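Beta-mannosidase (Trichoderma harzianum, PDB 4CVU) probably hydrolyses terminal beta-linked mannose from the non-reducing ends of oligosaccharides, acting as a fungal beta-mannosidase of glycoside hydrolase family 2. Local coordinates at residues W106-G111 / Y227-D232; Y115-F120 / V125-N130; R133-D138 / K461-G466. All blocks are in the same frame, centred on the assembly; numbering follows the deposited sequence.

Contact 1: W106-G111 / Y227-D232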
loop_
_atom_site.group_PDB
_atom_site.type_symbol
_atom_site.label_atom_id
_atom_site.label_comp_id
_atom_site.label_asym_id
_atom_site.label_seq_id
_atom_site.Cartn_x
_atom_site.Cartn_y
_atom_site.Cartn_z
ATOM N N TRP A 106 45.773 0.585 -11.097
ATOM C CA TRP A 106 44.861 1.728 -11.126
ATOM C C TRP A 106 43.445 1.368 -10.655
ATOM O O TRP A 106 42.954 0.270 -10.899
ATOM C CB TRP A 106 44.763 2.283 -12.552
ATOM C CG TRP A 106 46.020 2.919 -13.044
ATOM C CD1 TRP A 106 47.077 2.289 -13.652
ATOM C CD2 TRP A 106 46.360 4.308 -12.985
ATOM N NE1 TRP A 106 48.053 3.203 -13.976
ATOM C CE2 TRP A 106 47.643 4.450 -13.575
ATOM C CE3 TRP A 106 45.718 5.443 -12.482
ATOM C CZ2 TRP A 106 48.288 5.691 -13.679
ATOM C CZ3 TRP A 106 46.331 6.667 -12.589
ATOM C CH2 TRP A 106 47.634 6.789 -13.176
ATOM N N LEU A 107 42.810 2.319 -9.980
ATOM C CA LEU A 107 41.359 2.296 -9.780
ATOM C C LEU A 107 40.747 3.151 -10.875
ATOM O O LEU A 107 41.142 4.302 -11.069
ATOM C CB LEU A 107 40.977 2.870 -8.412
ATOM C CG LEU A 107 41.597 2.215 -7.182
ATOM C CD1 LEU A 107 41.161 2.926 -5.911
ATOM C CD2 LEU A 107 41.230 0.748 -7.125
ATOM N N VAL A 108 39.780 2.592 -11.589
ATOM C CA VAL A 108 39.042 3.360 -12.587
ATOM C C VAL A 108 37.563 3.347 -12.227
ATOM O O VAL A 108 36.958 2.288 -12.151
ATOM C CB VAL A 108 39.251 2.822 -14.017
ATOM C CG1 VAL A 108 38.530 3.708 -15.022
ATOM C CG2 VAL A 108 40.746 2.774 -14.363
ATOM N N PHE A 109 37.010 4.540 -12.021
ATOM C CA PHE A 109 35.610 4.721 -11.609
ATOM C C PHE A 109 34.858 5.509 -12.665
ATOM O O PHE A 109 35.151 6.683 -12.904
ATOM C CB PHE A 109 35.531 5.485 -10.285
ATOM C CG PHE A 109 36.138 4.760 -9.110
ATOM C CD1 PHE A 109 35.535 3.619 -8.599
ATOM C CD2 PHE A 109 37.281 5.245 -8.487
ATOM C CE1 PHE A 109 36.052 2.953 -7.509
ATOM C CE2 PHE A 109 37.816 4.584 -7.387
ATOM C CZ PHE A 109 37.212 3.433 -6.906
ATOM N N ASP A 110 33.905 4.870 -13.324
ATOM C CA ASP A 110 33.136 5.567 -14.350
ATOM C C ASP A 110 32.085 6.527 -13.741
ATOM O O ASP A 110 31.589 7.442 -14.437
ATOM C CB ASP A 110 32.477 4.586 -15.318
ATOM C CG ASP A 110 33.482 3.849 -16.178
ATOM O OD1 ASP A 110 34.711 4.080 -16.072
ATOM O OD2 ASP A 110 33.045 2.998 -16.949
ATOM N N GLY A 111 31.786 6.362 -12.449
ATOM C CA GLY A 111 30.927 7.334 -11.772
ATOM C C GLY A 111 30.762 7.092 -10.285
ATOM O O GLY A 111 30.424 5.977 -9.860
ATOM N N TYR A 227 45.410 0.508 -21.289
ATOM C CA TYR A 227 43.979 0.456 -20.942
ATOM C C TYR A 227 43.227 1.674 -21.496
ATOM O O TYR A 227 43.661 2.799 -21.319
ATOM C CB TYR A 227 43.791 0.389 -19.429
ATOM C CG TYR A 227 42.330 0.537 -19.055
ATOM C CD1 TYR A 227 41.445 -0.516 -19.220
ATOM C CD2 TYR A 227 41.836 1.749 -18.605
ATOM C CE1 TYR A 227 40.093 -0.377 -18.918
ATOM C CE2 TYR A 227 40.492 1.906 -18.317
ATOM C CZ TYR A 227 39.625 0.840 -18.456
ATOM O OH TYR A 227 38.282 1.014 -18.146
ATOM N N SER A 228 42.093 1.442 -22.135
ATOM C CA SER A 228 41.323 2.523 -22.755
ATOM C C SER A 228 40.389 3.199 -21.738
ATOM O O SER A 228 39.532 2.548 -21.154
ATOM C CB SER A 228 40.489 1.974 -23.909
ATOM O OG SER A 228 39.655 2.985 -24.420
ATOM N N LEU A 229 40.560 4.503 -21.539
ATOM C CA LEU A 229 39.684 5.273 -20.653
ATOM C C LEU A 229 38.439 5.800 -21.351
ATOM O O LEU A 229 37.332 5.693 -20.820
ATOM C CB LEU A 229 40.436 6.478 -20.070
ATOM C CG LEU A 229 41.419 6.153 -18.954
ATOM C CD1 LEU A 229 42.421 7.275 -18.786
ATOM C CD2 LEU A 229 40.692 5.859 -17.647
ATOM N N ASN A 230 38.633 6.382 -22.526
ATOM C CA ASN A 230 37.605 7.172 -23.213
ATOM C C ASN A 230 38.083 7.443 -24.663
ATOM O O ASN A 230 39.284 7.581 -24.913
ATOM C CB ASN A 230 37.393 8.506 -22.480
ATOM C CG ASN A 230 36.169 9.263 -22.963
ATOM O OD1 ASN A 230 35.274 8.682 -23.561
ATOM N ND2 ASN A 230 36.106 10.564 -22.667
ATOM N N THR A 231 37.149 7.539 -25.605
ATOM C CA THR A 231 37.493 7.674 -27.032
ATOM C C THR A 231 36.551 8.655 -27.733
ATOM O O THR A 231 35.333 8.460 -27.734
ATOM C CB THR A 231 37.427 6.302 -27.724
ATOM O OG1 THR A 231 38.403 5.407 -27.142
ATOM C CG2 THR A 231 37.699 6.430 -29.223
ATOM N N ASP A 232 37.121 9.717 -28.303
ATOM C CA ASP A 232 36.366 10.722 -29.055
ATOM C C ASP A 232 36.514 10.389 -30.529
ATOM O O ASP A 232 37.638 10.449 -31.070
ATOM C CB ASP A 232 36.893 12.123 -28.734
ATOM C CG ASP A 232 36.091 13.250 -29.433
ATOM O OD1 ASP A 232 35.407 12.999 -30.465
ATOM O OD2 ASP A 232 36.196 14.419 -28.953
#

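Contact 2: Y115-F120 / V125-N130. With NA (sodium ion), chain B; NAG (2-acetamido-2-deoxy-beta-D-glucopyranose), chain C; MAN (alpha-D-mannopyranose), chain D; NAG (2-acetamido-2-deoxy-beta-D-glucopyranose), chain E.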
loop_
_atom_site.group_PDB
_atom_site.type_symbol
_atom_site.label_atom_id
_atom_site.label_comp_id
_atom_site.label_asym_id
_atom_site.label_seq_id
_atom_site.Cartn_x
_atom_site.Cartn_y
_atom_site.Cartn_z
ATOM N N TYR A 115 30.455 13.476 -3.537
ATOM C CA TYR A 115 31.606 13.708 -2.660
ATOM C C TYR A 115 31.944 12.388 -1.972
ATOM O O TYR A 115 31.094 11.800 -1.296
ATOM C CB TYR A 115 31.333 14.749 -1.587
ATOM C CG TYR A 115 30.965 16.151 -2.054
ATOM C CD1 TYR A 115 31.924 17.029 -2.535
ATOM C CD2 TYR A 115 29.665 16.606 -1.953
ATOM C CE1 TYR A 115 31.572 18.328 -2.945
ATOM C CE2 TYR A 115 29.312 17.895 -2.316
ATOM C CZ TYR A 115 30.249 18.752 -2.835
ATOM O OH TYR A 115 29.852 20.040 -3.222
ATOM N N ALA A 116 33.174 11.920 -2.155
ATOM C CA ALA A 116 33.606 10.630 -1.623
ATOM C C ALA A 116 35.075 10.699 -1.146
ATOM O O ALA A 116 35.842 11.583 -1.517
ATOM C CB ALA A 116 33.444 9.557 -2.676
ATOM N N THR A 117 35.432 9.756 -0.298
ATOM C CA THR A 117 36.807 9.606 0.136
ATOM C C THR A 117 37.180 8.161 -0.186
ATOM O O THR A 117 36.631 7.237 0.403
ATOM C CB THR A 117 36.947 9.907 1.643
ATOM O OG1 THR A 117 36.522 11.248 1.902
ATOM C CG2 THR A 117 38.396 9.736 2.121
ATOM N N VAL A 118 38.081 7.977 -1.145
ATOM C CA VAL A 118 38.469 6.642 -1.582
ATOM C C VAL A 118 39.713 6.209 -0.803
ATOM O O VAL A 118 40.683 6.976 -0.715
ATOM C CB VAL A 118 38.775 6.629 -3.094
ATOM C CG1 VAL A 118 39.082 5.215 -3.569
ATOM C CG2 VAL A 118 37.617 7.221 -3.892
ATOM N N LYS A 119 39.674 4.996 -0.249
ATOM C CA LYS A 119 40.787 4.418 0.488
ATOM C C LYS A 119 41.137 3.040 -0.032
ATOM O O LYS A 119 40.262 2.229 -0.308
ATOM C CB LYS A 119 40.486 4.285 1.979
ATOM C CG LYS A 119 40.505 5.580 2.751
ATOM C CD LYS A 119 40.481 5.304 4.247
ATOM C CE LYS A 119 40.041 6.533 5.023
ATOM N NZ LYS A 119 40.468 6.496 6.452
ATOM N N PHE A 120 42.433 2.768 -0.125
ATOM C CA PHE A 120 42.925 1.488 -0.593
ATOM C C PHE A 120 44.026 1.048 0.378
ATOM O O PHE A 120 45.036 1.748 0.565
ATOM C CB PHE A 120 43.440 1.599 -2.038
ATOM C CG PHE A 120 43.675 0.272 -2.704
ATOM C CD1 PHE A 120 42.622 -0.451 -3.226
ATOM C CD2 PHE A 120 44.941 -0.262 -2.793
ATOM C CE1 PHE A 120 42.826 -1.668 -3.846
ATOM C CE2 PHE A 120 45.154 -1.488 -3.408
ATOM C CZ PHE A 120 44.104 -2.189 -3.939
ATOM N N VAL A 125 43.490 7.678 -1.156
ATOM C CA VAL A 125 44.108 7.814 -2.468
ATOM C C VAL A 125 43.374 8.829 -3.366
ATOM O O VAL A 125 43.893 9.226 -4.410
ATOM C CB VAL A 125 44.218 6.436 -3.145
ATOM C CG1 VAL A 125 44.744 6.559 -4.557
ATOM C CG2 VAL A 125 45.136 5.527 -2.348
ATOM N N GLY A 126 42.169 9.251 -2.963
ATOM C CA GLY A 126 41.417 10.229 -3.752
ATOM C C GLY A 126 40.175 10.774 -3.080
ATOM O O GLY A 126 39.603 10.118 -2.228
ATOM N N THR A 127 39.774 11.985 -3.465
ATOM C CA THR A 127 38.579 12.618 -2.907
ATOM C C THR A 127 37.697 13.219 -4.006
ATOM O O THR A 127 37.590 14.449 -4.106
ATOM C CB THR A 127 38.912 13.702 -1.847
ATOM O OG1 THR A 127 39.784 14.688 -2.397
ATOM C CG2 THR A 127 39.548 13.080 -0.630
ATOM N N PRO A 128 37.056 12.339 -4.822
ATOM C CA PRO A 128 36.205 12.744 -5.948
ATOM C C PRO A 128 35.069 13.687 -5.541
ATOM O O PRO A 128 34.481 13.534 -4.459
ATOM C CB PRO A 128 35.624 11.423 -6.483
ATOM C CG PRO A 128 36.210 10.312 -5.690
ATOM C CD PRO A 128 37.202 10.875 -4.715
ATOM N N ASP A 129 34.757 14.651 -6.396
ATOM C CA ASP A 129 33.643 15.564 -6.130
ATOM C C ASP A 129 32.844 15.951 -7.370
ATOM O O ASP A 129 32.465 17.103 -7.539
ATOM C CB ASP A 129 34.164 16.811 -5.437
ATOM C CG ASP A 129 35.174 17.578 -6.285
ATOM O OD1 ASP A 129 35.640 17.057 -7.326
ATOM O OD2 ASP A 129 35.471 18.720 -5.895
ATOM N N ASN A 130 32.597 14.978 -8.238
ATOM C CA ASN A 130 31.797 15.208 -9.442
ATOM C C ASN A 130 31.135 13.933 -9.894
ATOM O O ASN A 130 31.793 12.983 -10.315
ATOM C CB ASN A 130 32.655 15.798 -10.581
ATOM C CG ASN A 130 31.809 16.420 -11.694
ATOM O OD1 ASN A 130 30.790 15.856 -12.119
ATOM N ND2 ASN A 130 32.239 17.564 -12.196
HETATM NA NA NA B . 37.243 20.341 -6.888
HETATM C C1 NAG C . 31.686 11.990 5.086
HETATM C C2 NAG C . 32.923 11.878 6.013
HETATM C C3 NAG C . 33.903 13.007 5.730
HETATM C C4 NAG C . 34.203 13.153 4.240
HETATM C C5 NAG C . 32.907 13.129 3.390
HETATM C C6 NAG C . 33.198 13.083 1.873
HETATM C C7 NAG C . 32.501 10.801 8.144
HETATM C C8 NAG C . 32.088 10.899 9.583
HETATM N N2 NAG C . 32.536 11.915 7.419
HETATM O O3 NAG C . 35.097 12.748 6.453
HETATM O O4 NAG C . 34.870 14.392 4.048
HETATM O O5 NAG C . 32.095 12.020 3.732
HETATM O O6 NAG C . 33.706 11.823 1.467
HETATM O O7 NAG C . 32.782 9.717 7.680
HETATM C C1 MAN D . 36.313 23.038 -1.465
HETATM C C2 MAN D . 35.277 23.634 -2.416
HETATM C C3 MAN D . 34.370 22.526 -2.958
HETATM C C4 MAN D . 35.209 21.397 -3.569
HETATM C C5 MAN D . 36.208 20.883 -2.525
HETATM C C6 MAN D . 37.137 19.792 -3.060
HETATM O O2 MAN D . 35.914 24.284 -3.501
HETATM O O3 MAN D . 33.516 23.081 -3.920
HETATM O O4 MAN D . 34.386 20.352 -4.015
HETATM O O5 MAN D . 37.005 21.961 -2.074
HETATM O O6 MAN D . 37.825 19.154 -2.006
HETATM C C1 NAG E . 36.168 14.204 3.427
HETATM C C2 NAG E . 36.647 15.511 2.795
HETATM C C3 NAG E . 38.033 15.347 2.158
HETATM C C4 NAG E . 39.005 14.673 3.111
HETATM C C5 NAG E . 38.371 13.388 3.674
HETATM C C6 NAG E . 39.293 12.696 4.668
HETATM C C7 NAG E . 34.849 16.922 1.851
HETATM C C8 NAG E . 34.668 17.660 3.111
HETATM N N2 NAG E . 35.735 15.955 1.768
HETATM O O3 NAG E . 38.520 16.592 1.712
HETATM O O4 NAG E . 40.169 14.362 2.366
HETATM O O5 NAG E . 37.162 13.719 4.336
HETATM O O6 NAG E . 39.379 13.566 5.762
HETATM O O7 NAG E . 34.123 17.198 0.879
HETATM O O HOH W 1 38.192 18.535 -6.173
#

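Contact 3: R133-D138 / K461-G466. With MAN (alpha-D-mannopyranose), chain F.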
loop_
_atom_site.group_PDB
_atom_site.type_symbol
_atom_site.label_atom_id
_atom_site.label_comp_id
_atom_site.label_asym_id
_atom_site.label_seq_id
_atom_site.Cartn_x
_atom_site.Cartn_y
_atom_site.Cartn_z
ATOM N N ARG A 133 32.019 12.684 -13.750
ATOM C CA ARG A 133 33.420 12.443 -14.162
ATOM C C ARG A 133 33.889 11.016 -13.932
ATOM O O ARG A 133 33.478 10.356 -12.981
ATOM C CB ARG A 133 34.394 13.395 -13.444
ATOM C CG ARG A 133 34.379 14.796 -14.010
ATOM C CD ARG A 133 35.258 15.754 -13.261
ATOM N NE ARG A 133 36.689 15.644 -13.593
ATOM C CZ ARG A 133 37.645 16.340 -12.994
ATOM N NH1 ARG A 133 37.340 17.200 -12.028
ATOM N NH2 ARG A 133 38.919 16.182 -13.353
ATOM N N GLN A 134 34.770 10.566 -14.835
ATOM C CA GLN A 134 35.491 9.321 -14.671
ATOM C C GLN A 134 36.719 9.652 -13.839
ATOM O O GLN A 134 37.492 10.570 -14.194
ATOM C CB GLN A 134 35.930 8.792 -16.029
ATOM C CG GLN A 134 36.733 7.498 -16.013
ATOM C CD GLN A 134 37.057 7.035 -17.424
ATOM O OE1 GLN A 134 37.610 7.802 -18.219
ATOM N NE2 GLN A 134 36.743 5.773 -17.737
ATOM N N TRP A 135 36.893 8.929 -12.734
ATOM C CA TRP A 135 38.033 9.156 -11.860
ATOM C C TRP A 135 38.956 7.952 -11.924
ATOM O O TRP A 135 38.489 6.820 -12.002
ATOM C CB TRP A 135 37.561 9.388 -10.413
ATOM C CG TRP A 135 36.637 10.582 -10.221
ATOM C CD1 TRP A 135 35.269 10.548 -10.058
ATOM C CD2 TRP A 135 37.006 11.969 -10.137
ATOM N NE1 TRP A 135 34.780 11.820 -9.888
ATOM C CE2 TRP A 135 35.822 12.709 -9.935
ATOM C CE3 TRP A 135 38.224 12.658 -10.191
ATOM C CZ2 TRP A 135 35.823 14.100 -9.815
ATOM C CZ3 TRP A 135 38.210 14.038 -10.063
ATOM C CH2 TRP A 135 37.023 14.742 -9.878
ATOM N N PHE A 136 40.267 8.204 -11.883
ATOM C CA PHE A 136 41.268 7.135 -11.834
ATOM C C PHE A 136 42.443 7.493 -10.909
ATOM O O PHE A 136 42.902 8.622 -10.879
ATOM C CB PHE A 136 41.785 6.812 -13.225
ATOM C CG PHE A 136 42.104 8.028 -14.044
ATOM C CD1 PHE A 136 41.116 8.654 -14.777
ATOM C CD2 PHE A 136 43.376 8.547 -14.062
ATOM C CE1 PHE A 136 41.391 9.770 -15.527
ATOM C CE2 PHE A 136 43.660 9.671 -14.805
ATOM C CZ PHE A 136 42.656 10.283 -15.538
ATOM N N TYR A 137 42.888 6.503 -10.138
ATOM C CA TYR A 137 43.866 6.703 -9.083
ATOM C C TYR A 137 44.903 5.593 -9.121
ATOM O O TYR A 137 44.568 4.425 -9.233
ATOM C CB TYR A 137 43.175 6.728 -7.719
ATOM C CG TYR A 137 42.083 7.774 -7.595
ATOM C CD1 TYR A 137 42.404 9.123 -7.548
ATOM C CD2 TYR A 137 40.731 7.412 -7.518
ATOM C CE1 TYR A 137 41.433 10.098 -7.443
ATOM C CE2 TYR A 137 39.744 8.380 -7.399
ATOM C CZ TYR A 137 40.094 9.722 -7.379
ATOM O OH TYR A 137 39.133 10.693 -7.270
ATOM N N ASP A 138 46.173 5.980 -9.047
ATOM C CA ASP A 138 47.280 5.026 -9.030
ATOM C C ASP A 138 47.482 4.540 -7.595
ATOM O O ASP A 138 47.917 5.302 -6.743
ATOM C CB ASP A 138 48.548 5.691 -9.576
ATOM C CG ASP A 138 49.672 4.687 -9.869
ATOM O OD1 ASP A 138 49.743 3.614 -9.212
ATOM O OD2 ASP A 138 50.493 4.996 -10.773
ATOM N N LYS A 461 35.125 25.977 -11.901
ATOM C CA LYS A 461 35.365 25.865 -13.344
ATOM C C LYS A 461 36.264 24.688 -13.708
ATOM O O LYS A 461 35.955 23.929 -14.642
ATOM C CB LYS A 461 35.977 27.138 -13.888
ATOM C CG LYS A 461 36.208 27.132 -15.384
ATOM C CD LYS A 461 37.165 28.253 -15.823
ATOM C CE LYS A 461 36.513 29.618 -15.689
ATOM N NZ LYS A 461 37.522 30.702 -15.696
ATOM N N ALA A 462 37.377 24.540 -13.009
ATOM C CA ALA A 462 38.283 23.429 -13.328
ATOM C C ALA A 462 37.515 22.089 -13.250
ATOM O O ALA A 462 37.665 21.243 -14.110
ATOM C CB ALA A 462 39.489 23.420 -12.406
ATOM N N ASN A 463 36.662 21.952 -12.233
ATOM C CA ASN A 463 35.850 20.746 -12.048
ATOM C C ASN A 463 34.866 20.585 -13.216
ATOM O O ASN A 463 34.797 19.541 -13.826
ATOM C CB ASN A 463 35.090 20.794 -10.702
ATOM C CG ASN A 463 34.601 19.425 -10.243
ATOM O OD1 ASN A 463 34.796 18.428 -10.905
ATOM N ND2 ASN A 463 33.947 19.389 -9.097
ATOM N N VAL A 464 34.169 21.661 -13.554
ATOM C CA VAL A 464 33.246 21.656 -14.701
ATOM C C VAL A 464 33.968 21.238 -15.980
ATOM O O VAL A 464 33.468 20.430 -16.769
ATOM C CB VAL A 464 32.575 23.044 -14.892
ATOM C CG1 VAL A 464 31.886 23.116 -16.236
ATOM C CG2 VAL A 464 31.553 23.305 -13.788
ATOM N N VAL A 465 35.166 21.797 -16.204
ATOM C CA VAL A 465 35.936 21.486 -17.412
ATOM C C VAL A 465 36.295 20.001 -17.456
ATOM O O VAL A 465 36.240 19.384 -18.513
ATOM C CB VAL A 465 37.207 22.391 -17.510
ATOM C CG1 VAL A 465 38.200 21.826 -18.500
ATOM C CG2 VAL A 465 36.810 23.830 -17.877
ATOM N N GLY A 466 36.616 19.407 -16.313
ATOM C CA GLY A 466 36.824 17.951 -16.276
ATOM C C GLY A 466 35.558 17.260 -16.795
ATOM O O GLY A 466 35.619 16.356 -17.626
HETATM C C1 MAN F . 43.120 16.248 -18.145
HETATM C C2 MAN F . 42.533 15.147 -17.278
HETATM C C3 MAN F . 41.118 14.820 -17.742
HETATM C C4 MAN F . 40.250 16.068 -17.754
HETATM C C5 MAN F . 40.948 17.191 -18.526
HETATM C C6 MAN F . 40.236 18.530 -18.402
HETATM O O2 MAN F . 42.486 15.601 -15.952
HETATM O O3 MAN F . 40.577 13.835 -16.913
HETATM O O4 MAN F . 39.029 15.754 -18.417
HETATM O O5 MAN F . 42.290 17.392 -18.091
HETATM O O6 MAN F . 40.824 19.471 -19.301
HETATM O O HOH W 2 37.449 14.749 -16.377
#

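Contact 1: W106-G111 / Y227-D232
Val108 faces Leu229 across a gap between two separate strands, their CA atoms 8.3 Å apart, too far for backbone pairing, so side chains alone bridge the two segments directly. The strand carrying Val108, 103-109, belongs to the four-stranded sheet of the galactose-binding-like sandwich; residues 227-232 begin an edge strand of the seven-stranded sheet in the following immunoglobulin-like domain. This is a domain interface, small and apolar, with 105 Å² buried over both sides.

Val108 does the work from its side, and its two methyls split the job. CG1 stands anti to the backbone N (chi1 -177°), which leaves CG2 beside that N, and the pair forks over the two residues opposite. CG2 lies 4.1 Å from Tyr227 CE2, coming at the phenol ring from an oblique direction. CG1 meets Leu229 CD2 at 4.0 Å and also passes 4.1 Å from Tyr227 OH, so this one methyl touches both the tyrosine hydroxyl and the leucine branch. Tyr227 projects toward Val108, whereas Leu229 bridges the gap only with its CD2 branch. Every one of these approaches is loose van der Waals contact.

Strand 215-221, the neighbour of 103-109 and the last before the chain passes to 227-237, supplies Arg216, which touches both Val108 and Tyr227 while forming a salt bridge with Asp110. On the Leu229 side, Phe136 and Leu261 pack against the leucine. A polar link between the domains runs through Gln134, which also touches Val108: its NE2 is hydrogen-bonded both to the backbone O of Leu229 and to Asp110 OD1.

Contact 2: Y115-F120 / V125-N130
The Tyr115 ring and the Asp129 carboxylate are turned 59° against each other, with Asp129 CB approaching the ring obliquely, 3.7 Å from CD1. At the edge of the ring, in its plane, sits mannose O4 of chain D, 3.6 Å from CE1, while helix 159-168 packs against the tyrosine with several aliphatic side chains. That same mannose hydroxyl donates a hydrogen bond to Asp129 OD2 (2.7 Å). The sodium ion is coordinated by Asp129 OD2 at 2.6 Å. Asp129 CG stands between its backbone N and carbonyl carbon (chi1 61°), which turns OD2 to the mannose and the sodium. Nearby, Thr117 OG1 donates to O6 of the chain C N-acetylglucosamine.

Further along, Val118 CG2 rests 3.8 Å from Pro128 CD, the two side chains meeting at about a right angle. The backbones run antiparallel. Val118 N bonds to Gly126 O (2.8 Å) and Val118 O accepts from Val125 N (2.9 Å), after which Ala116 N reaches Pro128 O at 3.1 Å. Val125 and Gly126 thus both face Val118: a classic beta bulge, in the hairpin that ends the six-stranded sheet of the galactose-binding-like domain, beneath the protein's own glycan.

Contact 3: R133-D138 / K461-G466
The guanidinium of Arg133 lies between Gly466 CA on one face, 3.5 Å above the plane, and the CH2 corner of the tilted Trp135 indole on the other, 3.2 Å from the plane, both displaced toward the rim. Gly466 has no side chain, so the flat group can settle directly on the helix. A bend at chi3 (79°) swings the guanidinium out of line with the rest of the arginine chain, and NH1 then donates to Asn463 OD1 at 3.0 Å. The acceptor stays close to the guanidinium plane, yet NH1 sits well above the amide plane, 37° out of it, away from a lone-pair direction.

Asn463 and Gly466 lie one turn apart on helix 458-475, which connects two parallel strands of the central sheet, as expected for the (beta/alpha)8 barrel of family 2 glycosidases, so Arg133 joins the galactose-binding-like domain to the barrel. Asn463 OD1 is shared with Asn130 ND2, while Asn463 ND2 donates to Asp129 O. On the other side of the arginine, NE donates to a water (3.0 Å), which in turn donates to Gly466 O at 2.7 Å and is hydrogen-bonded to mannose O4 of chain F.

How the contacts relate
Following the chain from the N terminus, the first contact segment met is on strand 103-109, where the loop closed by contact 1 at 227-232 opens. Inside it, contact 2 forms a short hairpin and shuts at once. The chain then lays strand 135-138 beside 103-109, with Phe109 N and Leu107 N probably bonded to Trp135 O and Tyr137 O. Contact 3 opens there and closes only at 461-466, so it crosses contact 1 and follows contact 2 in series. Val118 packs on Leu107 and Phe109, joining the two sheets of the galactose-binding-like domain. Contact 1 ties that domain to the immunoglobulin-like one, and contact 3 ties it to the barrel.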